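Local coordinates for Thiol:disulfide interchange protein DsbA (Pseudomonas aeruginosa, PDB 4ZL8) that probably introduces disulfide bonds into other proteins of the periplasm by handing over its own redox-active disulfide, at residues A[31-36]-A[93-98]. The protein carries 1 engineered substitution. Numbering follows the deposited sequence.
Sequences ELFWYG and AVFEAI
Tyr35 and Gly36, the last two residues before the CxxC motif of this thioredoxin fold, pack against Val94, Phe95 and Ile98 on helix 87-99, which belongs to the helical part that DsbA proteins insert into the fold. Tyr35 carries most of the contact. CG1 of Val94 sits almost over the middle of the Tyr35 ring, 3.5 Å from the centroid and 7° off the normal, a CH-pi contact. That methyl reaches the ring because it lies anti to the backbone N of Val94 (chi1 170°). The opposite face of the tyrosine takes CE2 of Phe33, so the ring is sandwiched between strand end and helix. Its edge turns toward Phe95 in a T-shaped pair with the planes at 78°, Tyr35 CD1 standing 4.0 Å from Phe95 CE2 over the phenylalanine face. At the far end of the Phe95 ring, CZ comes within 4.0 Å of Phe33 CD2, while CE1 lies 3.3 Å from the carbonyl O of Tyr35. Ile98 closes the group from the next helical turn: its CD1 is 3.7 Å from Tyr35 CB, and its CG2 branch touches Gly36 CA at 4.0 Å. Polar atoms are tied down by residues nearby: the Tyr35 hydroxyl is hydrogen-bonded to Glu87 at the start of the same helix, and the carbonyl O of Tyr35 accepts a hydrogen bond from His99 at the other end. Helix 70-84 brings Met77 and Phe78 against Tyr35, and helix 38-52, which starts within the CxxC motif just after Cys37, lays Tyr41 and Glu44 against Phe95, so the contact joins the end of strand 27-33 to three helices.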
ATOM      1  N   GLU A  31      -1.803   3.581  -1.279  1.00  8.73           N
ATOM      2  CA  GLU A  31      -1.237   2.902  -2.440  1.00  9.12           C
ATOM      3  C   GLU A  31      -1.507   1.417  -2.274  1.00  8.07           C
ATOM      4  O   GLU A  31      -0.975   0.790  -1.354  1.00  9.62           O
ATOM      5  CB  GLU A  31       0.272   3.132  -2.578  1.00  8.82           C
ATOM      6  CG  GLU A  31       0.795   2.494  -3.859  1.00 10.27           C
ATOM      7  CD  GLU A  31       2.269   2.178  -3.887  1.00 11.71           C
ATOM      8  OE1 GLU A  31       2.971   2.236  -2.873  1.00 13.57           O
ATOM      9  OE2 GLU A  31       2.734   1.782  -4.992  1.00 11.42           O
ATOM     10  N   LEU A  32      -2.357   0.860  -3.131  1.00  8.98           N
ATOM     11  CA  LEU A  32      -2.512  -0.602  -3.185  1.00  9.39           C
ATOM     12  C   LEU A  32      -1.367  -1.161  -4.017  1.00  9.74           C
ATOM     13  O   LEU A  32      -1.067  -0.639  -5.104  1.00  9.65           O
ATOM     14  CB  LEU A  32      -3.867  -1.013  -3.756  1.00 10.84           C
ATOM     15  CG  LEU A  32      -5.070  -0.666  -2.851  1.00 10.51           C
ATOM     16  CD1 LEU A  32      -5.687   0.605  -3.338  1.00 13.74           C
ATOM     17  CD2 LEU A  32      -6.106  -1.791  -2.837  1.00 13.28           C
ATOM     18  N   PHE A  33      -0.718  -2.192  -3.484  1.00  8.66           N
ATOM     19  CA  PHE A  33       0.517  -2.672  -4.099  1.00  9.68           C
ATOM     20  C   PHE A  33       0.670  -4.166  -3.820  1.00  9.08           C
ATOM     21  O   PHE A  33      -0.054  -4.753  -3.035  1.00  9.74           O
ATOM     22  CB  PHE A  33       1.729  -1.902  -3.542  1.00  9.80           C
ATOM     23  CG  PHE A  33       2.223  -2.446  -2.252  1.00 10.03           C
ATOM     24  CD1 PHE A  33       1.458  -2.335  -1.099  1.00 12.46           C
ATOM     25  CD2 PHE A  33       3.446  -3.079  -2.170  1.00 12.22           C
ATOM     26  CE1 PHE A  33       1.899  -2.876   0.077  1.00 14.04           C
ATOM     27  CE2 PHE A  33       3.879  -3.622  -0.985  1.00 14.74           C
ATOM     28  CZ  PHE A  33       3.118  -3.499   0.133  1.00 14.80           C
ATOM     29  N   TRP A  34       1.652  -4.767  -4.475  1.00  9.47           N
ATOM     30  CA  TRP A  34       2.153  -6.084  -4.132  1.00  9.08           C
ATOM     31  C   TRP A  34       3.674  -5.973  -4.201  1.00  8.38           C
ATOM     32  O   TRP A  34       4.223  -5.431  -5.154  1.00  9.67           O
ATOM     33  CB  TRP A  34       1.595  -7.139  -5.113  1.00  9.33           C
ATOM     34  CG  TRP A  34       2.288  -8.463  -5.137  1.00 10.15           C
ATOM     35  CD1 TRP A  34       2.729  -9.192  -4.069  1.00  9.79           C
ATOM     36  CD2 TRP A  34       2.646  -9.207  -6.312  1.00 10.68           C
ATOM     37  NE1 TRP A  34       3.333 -10.345  -4.512  1.00 10.61           N
ATOM     38  CE2 TRP A  34       3.299 -10.374  -5.881  1.00  9.48           C
ATOM     39  CE3 TRP A  34       2.465  -9.003  -7.682  1.00 10.66           C
ATOM     40  CZ2 TRP A  34       3.781 -11.328  -6.763  1.00 10.44           C
ATOM     41  CZ3 TRP A  34       2.958  -9.959  -8.570  1.00 11.14           C
ATOM     42  CH2 TRP A  34       3.603 -11.102  -8.102  1.00 11.94           C
ATOM     43  N   TYR A  35       4.365  -6.518  -3.216  1.00  9.16           N
ATOM     44  CA  TYR A  35       5.826  -6.494  -3.224  1.00  9.24           C
ATOM     45  C   TYR A  35       6.439  -7.083  -4.497  1.00  9.88           C
ATOM     46  O   TYR A  35       7.521  -6.653  -4.906  1.00 10.99           O
ATOM     47  CB  TYR A  35       6.395  -7.261  -2.046  1.00 11.59           C
ATOM     48  CG  TYR A  35       6.386  -6.606  -0.680  1.00 10.33           C
ATOM     49  CD1 TYR A  35       7.006  -5.383  -0.443  1.00 11.61           C
ATOM     50  CD2 TYR A  35       5.882  -7.285   0.413  1.00 10.15           C
ATOM     51  CE1 TYR A  35       7.053  -4.838   0.827  1.00 11.05           C
ATOM     52  CE2 TYR A  35       5.922  -6.757   1.676  1.00 12.18           C
ATOM     53  CZ  TYR A  35       6.524  -5.548   1.892  1.00 11.61           C
ATOM     54  OH  TYR A  35       6.550  -5.088   3.187  1.00 13.51           O
ATOM     55  N   GLY A  36       5.789  -8.074  -5.107  1.00  9.60           N
ATOM     56  CA  GLY A  36       6.321  -8.739  -6.281  1.00 10.28           C
ATOM     57  C   GLY A  36       5.982  -8.077  -7.613  1.00 10.68           C
ATOM     58  O   GLY A  36       6.393  -8.563  -8.653  1.00 10.83           O
ATOM     59  N   ALA A  93      14.433  -3.034   1.536  1.00 13.92           N
ATOM     60  CA  ALA A  93      15.137  -4.312   1.479  1.00 14.96           C
ATOM     61  C   ALA A  93      14.261  -5.449   0.956  1.00 13.36           C
ATOM     62  O   ALA A  93      14.761  -6.325   0.245  1.00 13.99           O
ATOM     63  CB  ALA A  93      15.703  -4.666   2.857  1.00 16.34           C
ATOM     64  N   VAL A  94      12.982  -5.442   1.303  1.00 11.91           N
ATOM     65  CA  VAL A  94      12.085  -6.489   0.825  1.00 12.51           C
ATOM     66  C   VAL A  94      11.908  -6.347  -0.678  1.00 11.88           C
ATOM     67  O   VAL A  94      12.042  -7.316  -1.415  1.00 12.07           O
ATOM     68  CB  VAL A  94      10.726  -6.462   1.553  1.00 11.15           C
ATOM     69  CG1 VAL A  94       9.729  -7.395   0.886  1.00 11.66           C
ATOM     70  CG2 VAL A  94      10.897  -6.836   3.026  1.00 14.59           C
ATOM     71  N   PHE A  95      11.646  -5.136  -1.148  1.00 12.14           N
ATOM     72  CA  PHE A  95      11.564  -4.903  -2.582  1.00 13.19           C
ATOM     73  C   PHE A  95      12.856  -5.326  -3.281  1.00 12.70           C
ATOM     74  O   PHE A  95      12.810  -5.936  -4.367  1.00 13.82           O
ATOM     75  CB  PHE A  95      11.262  -3.431  -2.888  1.00 13.23           C
ATOM     76  CG  PHE A  95       9.800  -3.127  -3.110  1.00 12.10           C
ATOM     77  CD1 PHE A  95       9.128  -3.650  -4.204  1.00 14.61           C
ATOM     78  CD2 PHE A  95       9.103  -2.291  -2.248  1.00 12.54           C
ATOM     79  CE1 PHE A  95       7.805  -3.368  -4.435  1.00 12.27           C
ATOM     80  CE2 PHE A  95       7.771  -2.010  -2.481  1.00 13.40           C
ATOM     81  CZ  PHE A  95       7.128  -2.533  -3.568  1.00 12.67           C
ATOM     82  N   GLU A  96      14.011  -4.986  -2.716  1.00 13.40           N
ATOM     83  CA  GLU A  96      15.271  -5.288  -3.373  1.00 14.62           C
ATOM     84  C   GLU A  96      15.516  -6.809  -3.385  1.00 14.08           C
ATOM     85  O   GLU A  96      16.018  -7.355  -4.378  1.00 15.88           O
ATOM     86  CB  GLU A  96      16.434  -4.535  -2.708  1.00 21.18           C
ATOM     87  CG  GLU A  96      17.630  -4.314  -3.623  1.00 29.51           C
ATOM     88  CD  GLU A  96      17.420  -3.220  -4.692  1.00 38.28           C
ATOM     89  OE1 GLU A  96      16.296  -2.660  -4.844  1.00 28.12           O
ATOM     90  OE2 GLU A  96      18.402  -2.918  -5.399  1.00 48.62           O
ATOM     91  N   ALA A  97      15.151  -7.483  -2.302  1.00 14.04           N
ATOM     92  CA  ALA A  97      15.340  -8.942  -2.234  1.00 15.66           C
ATOM     93  C   ALA A  97      14.571  -9.642  -3.363  1.00 14.30           C
ATOM     94  O   ALA A  97      15.081 -10.530  -4.034  1.00 15.30           O
ATOM     95  CB  ALA A  97      14.883  -9.470  -0.896  1.00 15.59           C
ATOM     96  N   ILE A  98      13.339  -9.211  -3.555  1.00 12.68           N
ATOM     97  CA  ILE A  98      12.455  -9.853  -4.523  1.00 13.04           C
ATOM     98  C   ILE A  98      12.844  -9.514  -5.949  1.00 13.12           C
ATOM     99  O   ILE A  98      12.876 -10.385  -6.798  1.00 14.58           O
ATOM    100  CB  ILE A  98      11.011  -9.470  -4.234  1.00 10.50           C
ATOM    101  CG1 ILE A  98      10.551 -10.157  -2.948  1.00 11.92           C
ATOM    102  CG2 ILE A  98      10.084  -9.839  -5.398  1.00 12.95           C
ATOM    103  CD1 ILE A  98       9.235  -9.641  -2.365  1.00 12.09           C
TER